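Local structure of putative sugar ABC transport system, substrate-binding protein (5IX8) at residues A[69-74]-A[92-97]; A[122-127]-A[291-296]; A[231-236]-A[309-314]. The protein probably binds a sugar as the periplasmic solute-binding component of an ABC transporter. One frame throughout, in Å; residues are numbered along the deposited sequence.

Contact 1. Residues A[69-74]-A[92-97]; sequences SFKTLG and VADLAR
Asp94 and Lys71 join two helices by a salt bridge at the outer surface of the protein. Asp94 directs its CG opposite its own backbone N (chi1 179°), which carries the carboxylate out beside the helix. There the ammonium of Lys71 arrives at OD2 on the syn side, with NZ 2.7 Å from OD2 and 23° out of the carboxylate plane. The lysine chain, bent at chi3 (-74°), crosses the aspartate at about a right angle and brings CE as well to within 3.2 Å of OD2. A second bond, from Gln68 NE2, also reaches OD2, so this oxygen is gripped by both a charged and a neutral donor. Leu95, next along, makes a looser apolar touch: its CD1 lies 4.3 Å from CE of Lys71. Arg97, about one turn after Asp94, reaches back to the other carboxylate oxygen, NH1 standing 3.5 Å from Asp94 OD1. The aspartate thus lies between two cations in a small network, which would be expected to favour its ionised form. Helices 60-73 and 89-97 belong to successive beta-alpha-beta crossovers of the parallel sheet and share strand 77-80: Phe70 and Leu95 both rest on Ala78, while Phe70 also touches Gln50 of strand 47-53 and Leu95 meets Thr102 of strand 101-105.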
ATOM      1  N   SER A  69       9.832   3.546 -21.949  1.00 24.19           N
ATOM      2  CA  SER A  69      10.477   4.846 -22.118  1.00 26.16           C
ATOM      3  C   SER A  69      11.647   5.031 -21.155  1.00 25.08           C
ATOM      4  O   SER A  69      12.585   5.791 -21.455  1.00 25.58           O
ATOM      5  CB  SER A  69       9.466   5.970 -21.937  1.00 27.98           C
ATOM      6  OG  SER A  69       9.123   6.091 -20.577  1.00 30.99           O
ATOM      7  N   PHE A  70      11.620   4.357 -20.001  1.00 23.93           N
ATOM      8  CA  PHE A  70      12.773   4.420 -19.104  1.00 23.87           C
ATOM      9  C   PHE A  70      14.021   3.842 -19.766  1.00 25.39           C
ATOM     10  O   PHE A  70      15.142   4.268 -19.463  1.00 24.51           O
ATOM     11  CB  PHE A  70      12.490   3.669 -17.802  1.00 23.72           C
ATOM     12  CG  PHE A  70      11.371   4.256 -16.954  1.00 23.27           C
ATOM     13  CD1 PHE A  70      10.833   5.517 -17.203  1.00 23.10           C
ATOM     14  CD2 PHE A  70      10.876   3.528 -15.876  1.00 22.09           C
ATOM     15  CE1 PHE A  70       9.814   6.028 -16.399  1.00 22.78           C
ATOM     16  CE2 PHE A  70       9.879   4.037 -15.066  1.00 22.00           C
ATOM     17  CZ  PHE A  70       9.326   5.282 -15.340  1.00 22.32           C
ATOM     18  N   LYS A  71      13.846   2.872 -20.665  1.00 27.23           N
ATOM     19  CA  LYS A  71      14.971   2.301 -21.396  1.00 30.07           C
ATOM     20  C   LYS A  71      15.698   3.368 -22.195  1.00 31.52           C
ATOM     21  O   LYS A  71      16.931   3.439 -22.195  1.00 32.54           O
ATOM     22  CB  LYS A  71      14.472   1.197 -22.330  1.00 31.77           C
ATOM     23  CG  LYS A  71      15.134  -0.142 -22.159  1.00 32.39           C
ATOM     24  CD  LYS A  71      14.963  -1.040 -23.401  1.00 33.18           C
ATOM     25  CE  LYS A  71      13.571  -1.600 -23.544  1.00 32.98           C
ATOM     26  NZ  LYS A  71      13.486  -2.620 -24.661  1.00 33.02           N
ATOM     27  N   THR A  72      14.934   4.199 -22.902  1.00 32.03           N
ATOM     28  CA  THR A  72      15.511   5.260 -23.700  1.00 32.44           C
ATOM     29  C   THR A  72      16.111   6.354 -22.839  1.00 31.28           C
ATOM     30  O   THR A  72      17.045   7.031 -23.274  1.00 31.55           O
ATOM     31  CB  THR A  72      14.433   5.828 -24.610  1.00 34.29           C
ATOM     32  OG1 THR A  72      13.637   4.742 -25.107  1.00 35.87           O
ATOM     33  CG2 THR A  72      15.057   6.587 -25.750  1.00 34.62           C
ATOM     34  N   LEU A  73      15.594   6.557 -21.625  1.00 29.05           N
ATOM     35  CA  LEU A  73      16.127   7.606 -20.768  1.00 27.89           C
ATOM     36  C   LEU A  73      17.370   7.166 -20.019  1.00 27.68           C
ATOM     37  O   LEU A  73      17.957   7.972 -19.300  1.00 29.33           O
ATOM     38  CB  LEU A  73      15.071   8.067 -19.766  1.00 28.56           C
ATOM     39  CG  LEU A  73      13.858   8.733 -20.399  1.00 29.61           C
ATOM     40  CD1 LEU A  73      12.730   8.837 -19.402  1.00 30.52           C
ATOM     41  CD2 LEU A  73      14.212  10.105 -20.972  1.00 30.37           C
ATOM     42  N   GLY A  74      17.780   5.913 -20.161  1.00 27.12           N
ATOM     43  CA  GLY A  74      19.004   5.465 -19.522  1.00 26.13           C
ATOM     44  C   GLY A  74      18.913   5.348 -18.017  1.00 23.28           C
ATOM     45  O   GLY A  74      19.916   5.530 -17.316  1.00 24.84           O
ATOM     46  N   VAL A  92       9.486  -6.593 -17.425  1.00 14.58           N
ATOM     47  CA  VAL A  92      10.592  -6.631 -16.460  1.00 14.84           C
ATOM     48  C   VAL A  92      11.772  -7.378 -17.059  1.00 15.73           C
ATOM     49  O   VAL A  92      12.934  -6.957 -16.938  1.00 14.79           O
ATOM     50  CB  VAL A  92      10.131  -7.267 -15.132  1.00 15.20           C
ATOM     51  CG1 VAL A  92      11.321  -7.476 -14.165  1.00 15.34           C
ATOM     52  CG2 VAL A  92       9.062  -6.409 -14.436  1.00 15.56           C
ATOM     53  N   ALA A  93      11.492  -8.489 -17.743  1.00 16.76           N
ATOM     54  CA  ALA A  93      12.551  -9.263 -18.366  1.00 16.27           C
ATOM     55  C   ALA A  93      13.247  -8.459 -19.458  1.00 16.42           C
ATOM     56  O   ALA A  93      14.475  -8.521 -19.602  1.00 16.54           O
ATOM     57  CB  ALA A  93      11.950 -10.540 -18.936  1.00 16.01           C
ATOM     58  N   ASP A  94      12.475  -7.695 -20.225  1.00 17.16           N
ATOM     59  CA  ASP A  94      13.035  -6.871 -21.290  1.00 18.85           C
ATOM     60  C   ASP A  94      13.920  -5.761 -20.736  1.00 17.19           C
ATOM     61  O   ASP A  94      15.006  -5.487 -21.272  1.00 18.21           O
ATOM     62  CB  ASP A  94      11.894  -6.279 -22.107  1.00 23.48           C
ATOM     63  CG  ASP A  94      12.383  -5.385 -23.225  1.00 29.24           C
ATOM     64  OD1 ASP A  94      13.327  -5.781 -23.946  1.00 32.11           O
ATOM     65  OD2 ASP A  94      11.817  -4.298 -23.403  1.00 32.60           O
ATOM     66  N   LEU A  95      13.475  -5.103 -19.662  1.00 15.79           N
ATOM     67  CA  LEU A  95      14.338  -4.110 -19.035  1.00 16.03           C
ATOM     68  C   LEU A  95      15.627  -4.747 -18.538  1.00 15.62           C
ATOM     69  O   LEU A  95      16.714  -4.193 -18.738  1.00 16.57           O
ATOM     70  CB  LEU A  95      13.591  -3.412 -17.902  1.00 18.21           C
ATOM     71  CG  LEU A  95      12.900  -2.118 -18.343  1.00 21.07           C
ATOM     72  CD1 LEU A  95      12.032  -2.275 -19.567  1.00 24.73           C
ATOM     73  CD2 LEU A  95      12.073  -1.603 -17.148  1.00 20.83           C
ATOM     74  N   ALA A  96      15.531  -5.930 -17.912  1.00 15.01           N
ATOM     75  CA  ALA A  96      16.729  -6.566 -17.372  1.00 15.04           C
ATOM     76  C   ALA A  96      17.720  -6.914 -18.479  1.00 16.87           C
ATOM     77  O   ALA A  96      18.935  -6.831 -18.266  1.00 17.56           O
ATOM     78  CB  ALA A  96      16.360  -7.818 -16.568  1.00 15.39           C
ATOM     79  N   ARG A  97      17.227  -7.311 -19.666  1.00 18.27           N
ATOM     80  CA  ARG A  97      18.157  -7.604 -20.745  1.00 20.98           C
ATOM     81  C   ARG A  97      18.899  -6.357 -21.179  1.00 22.58           C
ATOM     82  O   ARG A  97      19.995  -6.471 -21.730  1.00 23.18           O
ATOM     83  CB  ARG A  97      17.431  -8.233 -21.948  1.00 21.94           C
ATOM     84  CG  ARG A  97      16.901  -9.654 -21.668  1.00 24.84           C
ATOM     85  CD  ARG A  97      16.415 -10.356 -22.944  1.00 26.21           C
ATOM     86  NE  ARG A  97      15.263  -9.680 -23.544  1.00 29.08           N
ATOM     87  CZ  ARG A  97      13.983  -9.962 -23.273  1.00 30.65           C
ATOM     88  NH1 ARG A  97      13.018  -9.293 -23.886  1.00 32.24           N
ATOM     89  NH2 ARG A  97      13.663 -10.896 -22.392  1.00 30.25           N
TER

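Contact 2. Residues A[122-127]-A[291-296]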
ATOM      1  N   ASP A 122       0.931  -7.918   3.277  1.00 12.85           N
ATOM      2  CA  ASP A 122      -0.496  -7.639   3.137  1.00 11.61           C
ATOM      3  C   ASP A 122      -1.363  -8.597   3.957  1.00 11.96           C
ATOM      4  O   ASP A 122      -2.361  -8.168   4.551  1.00 12.20           O
ATOM      5  CB  ASP A 122      -0.885  -7.652   1.661  1.00 13.61           C
ATOM      6  CG  ASP A 122      -0.359  -6.413   0.936  1.00 16.82           C
ATOM      7  OD1 ASP A 122      -0.843  -5.275   1.193  1.00 18.66           O
ATOM      8  OD2 ASP A 122       0.596  -6.565   0.151  1.00 18.03           O
ATOM      9  N   THR A 123      -0.975  -9.872   4.067  1.00 11.89           N
ATOM     10  CA  THR A 123      -1.739 -10.755   4.942  1.00 13.13           C
ATOM     11  C   THR A 123      -1.737 -10.244   6.382  1.00 13.42           C
ATOM     12  O   THR A 123      -2.771 -10.313   7.082  1.00 13.40           O
ATOM     13  CB  THR A 123      -1.176 -12.175   4.883  1.00 14.53           C
ATOM     14  OG1 THR A 123      -1.180 -12.618   3.523  1.00 15.30           O
ATOM     15  CG2 THR A 123      -2.048 -13.104   5.731  1.00 15.25           C
ATOM     16  N   LEU A 124      -0.594  -9.726   6.846  1.00 14.20           N
ATOM     17  CA  LEU A 124      -0.495  -9.296   8.239  1.00 13.11           C
ATOM     18  C   LEU A 124      -1.248  -7.983   8.467  1.00 13.31           C
ATOM     19  O   LEU A 124      -1.767  -7.745   9.567  1.00 14.71           O
ATOM     20  CB  LEU A 124       0.968  -9.175   8.642  1.00 15.47           C
ATOM     21  CG  LEU A 124       1.260  -8.834  10.096  1.00 19.52           C
ATOM     22  CD1 LEU A 124       0.560  -9.765  11.082  1.00 21.70           C
ATOM     23  CD2 LEU A 124       2.768  -8.928  10.268  1.00 21.31           C
ATOM     24  N   ILE A 125      -1.344  -7.138   7.436  1.00 13.39           N
ATOM     25  CA  ILE A 125      -2.221  -5.976   7.526  1.00 13.73           C
ATOM     26  C   ILE A 125      -3.646  -6.430   7.856  1.00 13.86           C
ATOM     27  O   ILE A 125      -4.314  -5.875   8.739  1.00 15.32           O
ATOM     28  CB  ILE A 125      -2.172  -5.170   6.211  1.00 15.06           C
ATOM     29  CG1 ILE A 125      -0.838  -4.418   6.114  1.00 16.49           C
ATOM     30  CG2 ILE A 125      -3.349  -4.199   6.157  1.00 14.55           C
ATOM     31  CD1 ILE A 125      -0.692  -3.627   4.844  1.00 16.51           C
ATOM     32  N   GLY A 126      -4.122  -7.472   7.162  1.00 13.40           N
ATOM     33  CA  GLY A 126      -5.449  -7.990   7.448  1.00 13.26           C
ATOM     34  C   GLY A 126      -5.537  -8.598   8.833  1.00 13.85           C
ATOM     35  O   GLY A 126      -6.509  -8.382   9.551  1.00 15.33           O
ATOM     36  N   LYS A 127      -4.517  -9.354   9.233  1.00 14.16           N
ATOM     37  CA  LYS A 127      -4.514  -9.943  10.574  1.00 14.28           C
ATOM     38  C   LYS A 127      -4.563  -8.881  11.672  1.00 15.19           C
ATOM     39  O   LYS A 127      -5.271  -9.057  12.667  1.00 16.92           O
ATOM     40  CB  LYS A 127      -3.274 -10.822  10.745  1.00 14.75           C
ATOM     41  CG  LYS A 127      -3.336 -12.078   9.854  1.00 17.40           C
ATOM     42  CD  LYS A 127      -2.328 -13.078  10.330  1.00 20.56           C
ATOM     43  CE  LYS A 127      -2.316 -14.328   9.509  1.00 23.18           C
ATOM     44  NZ  LYS A 127      -1.417 -15.335  10.209  1.00 25.11           N
ATOM     45  N   VAL A 291       8.154  -3.439   5.718  1.00 12.46           N
ATOM     46  CA  VAL A 291       8.165  -2.474   6.823  1.00 12.65           C
ATOM     47  C   VAL A 291       7.239  -2.980   7.921  1.00 13.95           C
ATOM     48  O   VAL A 291       6.114  -3.393   7.626  1.00 14.91           O
ATOM     49  CB  VAL A 291       7.729  -1.090   6.347  1.00 13.19           C
ATOM     50  CG1 VAL A 291       7.730  -0.125   7.543  1.00 15.33           C
ATOM     51  CG2 VAL A 291       8.645  -0.556   5.217  1.00 14.46           C
ATOM     52  N   PRO A 292       7.643  -2.963   9.185  1.00 16.81           N
ATOM     53  CA  PRO A 292       6.755  -3.486  10.230  1.00 18.31           C
ATOM     54  C   PRO A 292       5.437  -2.728  10.282  1.00 18.86           C
ATOM     55  O   PRO A 292       5.354  -1.540   9.953  1.00 20.05           O
ATOM     56  CB  PRO A 292       7.571  -3.302  11.516  1.00 19.17           C
ATOM     57  CG  PRO A 292       8.991  -3.418  11.061  1.00 20.11           C
ATOM     58  CD  PRO A 292       9.038  -2.838   9.654  1.00 18.36           C
ATOM     59  N   ILE A 293       4.387  -3.447  10.665  1.00 18.36           N
ATOM     60  CA  ILE A 293       3.020  -2.939  10.630  1.00 19.01           C
ATOM     61  C   ILE A 293       2.650  -2.387  11.996  1.00 19.69           C
ATOM     62  O   ILE A 293       2.911  -3.027  13.025  1.00 20.88           O
ATOM     63  CB  ILE A 293       2.045  -4.043  10.215  1.00 19.83           C
ATOM     64  CG1 ILE A 293       2.339  -4.438   8.770  1.00 20.66           C
ATOM     65  CG2 ILE A 293       0.596  -3.563  10.380  1.00 19.48           C
ATOM     66  CD1 ILE A 293       1.868  -5.811   8.452  1.00 21.83           C
ATOM     67  N   THR A 294       2.049  -1.204  12.005  1.00 19.33           N
ATOM     68  CA  THR A 294       1.428  -0.615  13.184  1.00 20.14           C
ATOM     69  C   THR A 294      -0.009  -0.237  12.837  1.00 19.32           C
ATOM     70  O   THR A 294      -0.349   0.002  11.675  1.00 21.73           O
ATOM     71  CB  THR A 294       2.199   0.629  13.686  1.00 23.26           C
ATOM     72  OG1 THR A 294       2.241   1.604  12.653  1.00 26.07           O
ATOM     73  CG2 THR A 294       3.608   0.287  14.005  1.00 23.26           C
ATOM     74  N   VAL A 295      -0.871  -0.261  13.837  1.00 17.43           N
ATOM     75  CA  VAL A 295      -2.269   0.121  13.677  1.00 17.09           C
ATOM     76  C   VAL A 295      -2.499   1.424  14.422  1.00 17.11           C
ATOM     77  O   VAL A 295      -1.977   1.613  15.529  1.00 17.87           O
ATOM     78  CB  VAL A 295      -3.198  -0.984  14.204  1.00 20.09           C
ATOM     79  CG1 VAL A 295      -4.620  -0.587  14.030  1.00 21.44           C
ATOM     80  CG2 VAL A 295      -2.969  -2.247  13.420  1.00 21.85           C
ATOM     81  N   VAL A 296      -3.287   2.316  13.825  1.00 15.32           N
ATOM     82  CA  VAL A 296      -3.662   3.571  14.467  1.00 15.99           C
ATOM     83  C   VAL A 296      -5.078   3.421  14.986  1.00 16.58           C
ATOM     84  O   VAL A 296      -5.967   2.945  14.255  1.00 17.19           O
ATOM     85  CB  VAL A 296      -3.548   4.753  13.490  1.00 15.17           C
ATOM     86  CG1 VAL A 296      -3.862   6.081  14.203  1.00 15.75           C
ATOM     87  CG2 VAL A 296      -2.146   4.786  12.837  1.00 16.32           C
TER
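Ile293 drives its side chain against the first turns of helix 122-135, with its terminal CD1 making the closest contacts. This methyl meets the stem of Leu124, lying 3.5 Å from CB and, just as near, CG of that residue; both approaches are tighter than ordinary van der Waals contact. Leu124 CD2 follows at 3.7 Å, so stem and one branch of the leucine both touch the methyl. The same CD1 also comes to 3.6 Å from the backbone N of Ile125, and is therefore pressed on the helix backbone as well as on side chains. Ile293 gains this reach because CG1 stands anti to its carbonyl carbon (chi1 -66°) and the chain then runs on nearly extended (chi2 157°) to its end.

On the flank formed by Ile125 the fit is easier. The two isoleucines pass at about a right angle, Ile125 CG1 being 3.8 Å from Ile293 CD1 and 4.1 Å from Ile293 CG1. Ile125 is buried and also touches Arg158 of helix 154-168, whereas Leu124 lies at the partly exposed margin. Pro292 and Thr294, which flank Ile293, are exposed to solvent. No hydrogen bond joins the two segments; the side-chain contacts are all between carbon atoms.

Residues 291-294 carry the chain from strand 288-290 of the parallel sheet to strand 295-296 of the mixed sheet, and Gln120 and Asp121 likewise lead from strand 116-119 into the helix. Backbone bonds pair Val291 with Leu119 and Thr294 with Ser251, which belongs to a third connection, after strand 246-250. Three such crossings between two lobes form the hinge of type I periplasmic binding proteins, the fold expected of this family.

Contact 3. Residues A[231-236]-A[309-314]; sequences SAMVKE and YDYPPQ
Met233 and Val234 run alongside Asp310 and Tyr311 in roughly the same direction, with CA atoms 7.1 Å apart for Met233 and Asp310 and 7.4 Å for Val234 and Tyr311. At that spacing no direct backbone bond forms, and two waters bridge the gap. One accepts the Met233 N-H and also bonds Asp310 OD2, which is held by Ser251 too; the other lies 2.9 Å from Met233 O and joins it to Asp310 O. Residues 232-234 are the turn from strand 227-231 into helix 235-242, at the carboxyl end of the strand in an alpha/beta lobe. In binding proteins of this fold, such turns border the cleft between the lobes; here Asn28, from helix 28-43 of the other lobe, bonds Met233 O and touches Tyr311. The Tyr311 ring presents its edge to the Met233 carbonyl, CE1 lying 3.5 Å from Met233 O and 3.7 Å from Met233 CB. Met233, present as selenomethionine, is bent at chi2 and chi3, a fold that returns its CE to 3.7 Å from Tyr311 OH. The phenol oxygen also packs on the backbone without a hydrogen bond there, 3.3 Å from Val234 C; it is hydrogen-bonded instead to Glu238 of helix 235-242.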
ATOM      1  N   SER A 231      -7.292   1.009   5.948  1.00 15.50           N
ATOM      2  CA  SER A 231      -5.847   1.033   5.916  1.00 17.27           C
ATOM      3  C   SER A 231      -5.383   2.280   5.185  1.00 16.73           C
ATOM      4  O   SER A 231      -6.062   2.764   4.281  1.00 18.24           O
ATOM      5  CB  SER A 231      -5.320  -0.242   5.246  1.00 19.39           C
ATOM      6  OG  SER A 231      -3.907  -0.301   5.349  1.00 21.76           O
ATOM      7  N   ALA A 232      -4.237   2.800   5.623  1.00 15.28           N
ATOM      8  CA  ALA A 232      -3.511   3.925   5.039  1.00 15.51           C
ATOM      9  C   ALA A 232      -4.117   5.263   5.450  1.00 15.82           C
ATOM     10  O   ALA A 232      -5.186   5.652   4.971  1.00 17.60           O
ATOM     11  CB  ALA A 232      -3.435   3.820   3.513  1.00 16.51           C
HETATM   12  N   MSE A 233      -3.425   5.977   6.336  1.00 14.66           N
HETATM   13  CA  MSE A 233      -3.972   7.192   6.915  1.00 14.70           C
HETATM   14  C   MSE A 233      -4.050   8.352   5.956  1.00 14.77           C
HETATM   15  O   MSE A 233      -3.150   8.556   5.148  1.00 15.25           O
HETATM   16  CB  MSE A 233      -3.130   7.640   8.107  1.00 14.88           C
HETATM   17  CG  MSE A 233      -3.259   6.675   9.314  1.00 15.38           C
HETATM   18 SE   MSE A 233      -4.940   6.913  10.268  0.57 17.20          SE
HETATM   19  CE  MSE A 233      -4.694   8.708  10.982  1.00 18.13           C
ATOM     20  N   VAL A 234      -5.116   9.137   6.114  1.00 15.12           N
ATOM     21  CA  VAL A 234      -5.162  10.517   5.644  1.00 16.04           C
ATOM     22  C   VAL A 234      -5.566  11.374   6.837  1.00 17.45           C
ATOM     23  O   VAL A 234      -6.159  10.886   7.800  1.00 18.34           O
ATOM     24  CB  VAL A 234      -6.149  10.707   4.468  1.00 17.58           C
ATOM     25  CG1 VAL A 234      -5.690   9.922   3.238  1.00 18.15           C
ATOM     26  CG2 VAL A 234      -7.512  10.246   4.882  1.00 19.53           C
ATOM     27  N   LYS A 235      -5.242  12.673   6.758  1.00 17.87           N
ATOM     28  CA  LYS A 235      -5.486  13.586   7.875  1.00 21.03           C
ATOM     29  C   LYS A 235      -6.907  13.470   8.419  1.00 21.07           C
ATOM     30  O   LYS A 235      -7.118  13.454   9.638  1.00 21.54           O
ATOM     31  CB  LYS A 235      -5.213  15.025   7.418  1.00 25.09           C
ATOM     32  CG  LYS A 235      -5.519  16.096   8.469  1.00 30.06           C
ATOM     33  CD  LYS A 235      -4.559  16.009   9.648  1.00 34.22           C
ATOM     34  CE  LYS A 235      -5.116  16.735  10.896  1.00 36.76           C
ATOM     35  NZ  LYS A 235      -5.567  18.149  10.615  1.00 38.52           N
ATOM     36  N   GLU A 236      -7.904  13.408   7.527  1.00 21.71           N
ATOM     37  CA  GLU A 236      -9.292  13.398   7.966  1.00 22.90           C
ATOM     38  C   GLU A 236      -9.646  12.157   8.781  1.00 21.94           C
ATOM     39  O   GLU A 236     -10.632  12.181   9.547  1.00 22.56           O
ATOM     40  CB  GLU A 236     -10.208  13.540   6.744  1.00 25.21           C
ATOM     41  CG  GLU A 236     -10.116  14.925   6.107  1.00 26.88           C
ATOM     42  CD  GLU A 236      -8.845  15.161   5.276  1.00 28.13           C
ATOM     43  OE1 GLU A 236      -8.091  14.187   4.994  1.00 27.51           O
ATOM     44  OE2 GLU A 236      -8.628  16.330   4.856  1.00 28.93           O
ATOM     45  N   TYR A 309       6.015   9.330   8.837  1.00 29.63           N
ATOM     46  CA  TYR A 309       6.362   8.191   8.000  1.00 27.19           C
ATOM     47  C   TYR A 309       5.307   7.869   6.944  1.00 25.80           C
ATOM     48  O   TYR A 309       5.587   7.071   6.039  1.00 25.29           O
ATOM     49  CB  TYR A 309       6.585   6.950   8.885  1.00 27.94           C
ATOM     50  CG  TYR A 309       7.745   7.094   9.866  1.00 28.36           C
ATOM     51  CD1 TYR A 309       9.036   7.302   9.406  1.00 29.01           C
ATOM     52  CD2 TYR A 309       7.546   6.996  11.242  1.00 28.87           C
ATOM     53  CE1 TYR A 309      10.112   7.415  10.293  1.00 29.00           C
ATOM     54  CE2 TYR A 309       8.604   7.104  12.137  1.00 28.89           C
ATOM     55  CZ  TYR A 309       9.895   7.319  11.650  1.00 30.22           C
ATOM     56  OH  TYR A 309      10.983   7.427  12.531  1.00 31.93           O
ATOM     57  N   ASP A 310       4.097   8.443   7.045  1.00 25.56           N
ATOM     58  CA  ASP A 310       2.982   8.095   6.169  1.00 25.18           C
ATOM     59  C   ASP A 310       2.408   9.258   5.364  1.00 24.17           C
ATOM     60  O   ASP A 310       1.740   9.013   4.350  1.00 25.53           O
ATOM     61  CB  ASP A 310       1.807   7.528   6.962  1.00 26.91           C
ATOM     62  CG  ASP A 310       2.184   6.388   7.874  1.00 27.71           C
ATOM     63  OD1 ASP A 310       3.393   6.153   8.190  1.00 29.63           O
ATOM     64  OD2 ASP A 310       1.220   5.739   8.305  1.00 25.35           O
ATOM     65  N   TYR A 311       2.589  10.492   5.800  1.00 21.45           N
ATOM     66  CA  TYR A 311       2.085  11.649   5.067  1.00 20.29           C
ATOM     67  C   TYR A 311       3.221  12.293   4.301  1.00 19.78           C
ATOM     68  O   TYR A 311       4.238  12.669   4.927  1.00 20.61           O
ATOM     69  CB  TYR A 311       1.505  12.706   6.014  1.00 19.22           C
ATOM     70  CG  TYR A 311       0.256  12.362   6.813  1.00 18.86           C
ATOM     71  CD1 TYR A 311      -0.519  11.253   6.520  1.00 19.52           C
ATOM     72  CD2 TYR A 311      -0.136  13.169   7.867  1.00 18.97           C
ATOM     73  CE1 TYR A 311      -1.664  10.975   7.266  1.00 19.67           C
ATOM     74  CE2 TYR A 311      -1.240  12.891   8.623  1.00 18.49           C
ATOM     75  CZ  TYR A 311      -2.006  11.796   8.331  1.00 19.06           C
ATOM     76  OH  TYR A 311      -3.120  11.548   9.116  1.00 20.33           O
ATOM     77  N   PRO A 312       3.095  12.511   2.998  1.00 20.05           N
ATOM     78  CA  PRO A 312       3.983  13.472   2.339  1.00 20.64           C
ATOM     79  C   PRO A 312       3.689  14.859   2.880  1.00 21.31           C
ATOM     80  O   PRO A 312       2.618  15.092   3.454  1.00 21.43           O
ATOM     81  CB  PRO A 312       3.615  13.361   0.849  1.00 21.28           C
ATOM     82  CG  PRO A 312       2.510  12.311   0.755  1.00 20.93           C
ATOM     83  CD  PRO A 312       1.974  12.104   2.132  1.00 20.25           C
ATOM     84  N   PRO A 313       4.602  15.799   2.731  1.00 22.15           N
ATOM     85  CA  PRO A 313       4.380  17.133   3.304  1.00 23.20           C
ATOM     86  C   PRO A 313       3.149  17.782   2.704  1.00 24.98           C
ATOM     87  O   PRO A 313       2.822  17.563   1.532  1.00 23.29           O
ATOM     88  CB  PRO A 313       5.649  17.900   2.925  1.00 23.36           C
ATOM     89  CG  PRO A 313       6.655  16.806   2.652  1.00 22.78           C
ATOM     90  CD  PRO A 313       5.889  15.697   2.047  1.00 22.84           C
ATOM     91  N   GLN A 314       2.450  18.575   3.534  1.00 27.57           N
ATOM     92  CA  GLN A 314       1.318  19.317   3.012  1.00 29.87           C
ATOM     93  C   GLN A 314       1.846  20.203   1.923  1.00 30.15           C
ATOM     94  O   GLN A 314       2.857  20.900   2.109  1.00 30.08           O
ATOM     95  CB  GLN A 314       0.619  20.190   4.051  1.00 31.78           C
ATOM     96  CG  GLN A 314      -0.520  21.075   3.392  1.00 34.08           C
ATOM     97  CD  GLN A 314      -1.814  20.271   3.050  1.00 35.18           C
ATOM     98  OE1 GLN A 314      -2.431  20.427   1.964  1.00 35.44           O
ATOM     99  NE2 GLN A 314      -2.229  19.430   3.986  1.00 35.58           N
TER
HETATM  100  O   HOH W   1      -0.699   5.313   6.792  1.00 18.27           O
HETATM  101  O   HOH W   2      -0.581   7.250   4.723  1.00 32.64           O

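How the contacts relate
Contact 1 lies far out on the lobe built round the parallel sheet, its centre about 33 Å from that of contact 2 and about 32 Å from that of contact 3; contacts 1 and 2 fall on opposite sides of the chain's centre. Contacts 2 and 3 are neighbours, with centres about 16 Å apart, and they touch: Ile125 CG2 packs 4.0 Å from Ser231 OG, and Val296 CB 4.1 Å from Met233 SE. Their segments alternate along the chain, and both bring chain from after residue 290 against earlier parts of the protein. Contacts 2 and 3 thus both concern the junction between lobes, near the probable sugar cleft, whereas contact 1 is helix packing within one lobe.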